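Local coordinates for bubble protein (Penicillium brevicompactum, PDB 1UOY) that may act as a toxin, perhaps recognising a molecule with a negatively charged surface, at residues G34-E37 with K42-E45. Residues are numbered along the deposited sequence; the frame is centred on the assembly and turned at random.
Sequences GVVE and KWTE
Glu37 and Thr44 form a hydrogen-bonded antiparallel pair, Glu37 N giving to Thr44 O and Thr44 N to Glu37 O, the latter at 2.8 Å. The two segments run 141° apart in direction, an antiparallel pairing with a marked twist. Next to it Val36 and Glu45 make the non-hydrogen-bonded pair, where the CA atoms close to 4.2 Å. Here CA-H...O contacts take over: Val36 CA meets Thr44 O at 3.2 Å, and Glu45 CA meets Val35 O. The hairpin thus illustrates how the two kinds of pair succeed one another along a strand. On the Val36 face, CG2 reaches Trp43 CE3 at 3.8 Å, the two side chains crossing at about a right angle, and CG1 packs against Glu45 CA. Trp43 CG, anti to its own carbonyl carbon (chi1 -72°), brings the benzo part of the indole alongside the backbone of Glu37, CE3 coming within 3.5 Å of Glu37 C. Glu45 stretches back along the partner strand, its OE2 ending near Gly34 CA. On the Glu37 face, Thr44 OG1 donates a hydrogen bond to Lys42 O within its own strand from above the carbonyl plane, and Glu37 OE1 is hydrogen-bonded to His26 NE2. The indole also meets the ring of Phe27 at about 80° and touches Cys18 and Cys38, cysteines that probably form a disulfide. Strand 34-39 is the middle of a three-stranded antiparallel sheet, flanked by strand 26-28 and by its hairpin partner, strand 42-48.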
ATOM      1  N   GLY A  34      -2.911   7.171   0.843  1.00  7.47           N
ATOM      2  CA  GLY A  34      -1.479   7.132   0.736  1.00  8.05           C
ATOM      3  C   GLY A  34      -0.986   5.942  -0.064  1.00  7.55           C
ATOM      4  O   GLY A  34      -1.666   4.948  -0.198  1.00  9.04           O
ATOM      5  N   VAL A  35       0.193   6.128  -0.613  1.00  6.99           N
ATOM      6  CA  VAL A  35       0.933   5.093  -1.311  1.00  5.79           C
ATOM      7  C   VAL A  35       1.892   4.510  -0.306  1.00  7.02           C
ATOM      8  O   VAL A  35       2.604   5.276   0.406  1.00  9.03           O
ATOM      9  CB  VAL A  35       1.737   5.680  -2.435  1.00  6.18           C
ATOM     10  CG1 VAL A  35       2.557   4.563  -3.129  1.00  7.82           C
ATOM     11  CG2 VAL A  35       0.774   6.325  -3.447  1.00  9.81           C
ATOM     12  N   VAL A  36       1.972   3.169  -0.195  1.00  6.50           N
ATOM     13  CA  VAL A  36       2.895   2.537   0.761  1.00  7.19           C
ATOM     14  C   VAL A  36       3.917   1.634   0.058  1.00  7.11           C
ATOM     15  O   VAL A  36       3.650   1.067  -1.019  1.00  7.92           O
ATOM     16  CB  VAL A  36       2.112   1.705   1.823  1.00  6.42           C
ATOM     17  CG1 VAL A  36       1.220   2.654   2.694  1.00  8.46           C
ATOM     18  CG2 VAL A  36       1.144   0.689   1.158  1.00  9.17           C
ATOM     19  N   GLU A  37       5.056   1.451   0.735  1.00  7.22           N
ATOM     20  CA  GLU A  37       6.159   0.638   0.215  1.00  7.73           C
ATOM     21  C   GLU A  37       6.663  -0.156   1.403  1.00  8.70           C
ATOM     22  O   GLU A  37       6.656   0.332   2.528  1.00  8.68           O
ATOM     23  CB  GLU A  37       7.283   1.572  -0.325  1.00  7.09           C
ATOM     24  CG  GLU A  37       8.447   0.786  -0.973  1.00  8.67           C
ATOM     25  CD  GLU A  37       9.523   1.692  -1.471  1.00  9.46           C
ATOM     26  OE1 GLU A  37       9.251   2.838  -1.878  1.00 12.69           O
ATOM     27  OE2 GLU A  37      10.687   1.257  -1.464  1.00 12.67           O
ATOM     28  N   LYS A  42       7.813  -3.083   7.334  1.00  9.09           N
ATOM     29  CA  LYS A  42       6.477  -2.562   7.511  1.00 10.40           C
ATOM     30  C   LYS A  42       6.025  -1.765   6.299  1.00  9.20           C
ATOM     31  O   LYS A  42       6.839  -1.106   5.639  1.00  9.26           O
ATOM     32  CB  LYS A  42       6.449  -1.623   8.729  1.00 12.72           C
ATOM     33  CG  LYS A  42       6.879  -2.283  10.039  1.00 19.73           C
ATOM     34  CD  LYS A  42       5.885  -3.349  10.523  1.00 27.50           C
ATOM     35  CE  LYS A  42       6.376  -4.044  11.818  1.00 35.05           C
ATOM     36  NZ  LYS A  42       5.761  -5.423  12.042  1.00 35.77           N
ATOM     37  N   TRP A  43       4.729  -1.853   5.992  1.00  8.38           N
ATOM     38  CA  TRP A  43       4.187  -1.001   4.919  1.00  9.62           C
ATOM     39  C   TRP A  43       4.276   0.441   5.384  1.00  9.42           C
ATOM     40  O   TRP A  43       3.670   0.837   6.358  1.00 10.24           O
ATOM     41  CB  TRP A  43       2.740  -1.371   4.574  1.00  8.25           C
ATOM     42  CG  TRP A  43       2.690  -2.671   3.846  1.00  7.96           C
ATOM     43  CD1 TRP A  43       2.227  -3.875   4.339  1.00  7.47           C
ATOM     44  CD2 TRP A  43       3.162  -2.923   2.531  1.00  8.27           C
ATOM     45  NE1 TRP A  43       2.393  -4.847   3.403  1.00  6.76           N
ATOM     46  CE2 TRP A  43       2.965  -4.300   2.283  1.00  7.26           C
ATOM     47  CE3 TRP A  43       3.740  -2.129   1.528  1.00  8.29           C
ATOM     48  CZ2 TRP A  43       3.338  -4.901   1.088  1.00  6.81           C
ATOM     49  CZ3 TRP A  43       4.133  -2.746   0.319  1.00  6.60           C
ATOM     50  CH2 TRP A  43       3.926  -4.115   0.132  1.00  7.65           C
ATOM     51  N   THR A  44       5.027   1.250   4.661  1.00  8.44           N
ATOM     52  CA  THR A  44       5.358   2.617   5.086  1.00  9.22           C
ATOM     53  C   THR A  44       4.860   3.576   4.054  1.00  8.76           C
ATOM     54  O   THR A  44       5.103   3.396   2.847  1.00  9.04           O
ATOM     55  CB  THR A  44       6.901   2.682   5.187  1.00 11.89           C
ATOM     56  OG1 THR A  44       7.350   1.728   6.158  1.00 12.33           O
ATOM     57  CG2 THR A  44       7.399   4.044   5.641  1.00 13.52           C
ATOM     58  N   GLU A  45       4.182   4.618   4.511  1.00  8.76           N
ATOM     59  CA  GLU A  45       3.646   5.595   3.552  1.00  8.88           C
ATOM     60  C   GLU A  45       4.778   6.410   2.932  1.00 10.53           C
ATOM     61  O   GLU A  45       5.585   7.009   3.669  1.00 12.28           O
ATOM     62  CB  GLU A  45       2.634   6.520   4.233  1.00  8.72           C
ATOM     63  CG  GLU A  45       1.967   7.477   3.242  1.00 10.70           C
ATOM     64  CD  GLU A  45       0.809   8.208   3.849  1.00 10.42           C
ATOM     65  OE1 GLU A  45       1.000   9.376   4.258  1.00 13.14           O
ATOM     66  OE2 GLU A  45      -0.279   7.608   3.946  1.00 11.13           O
TER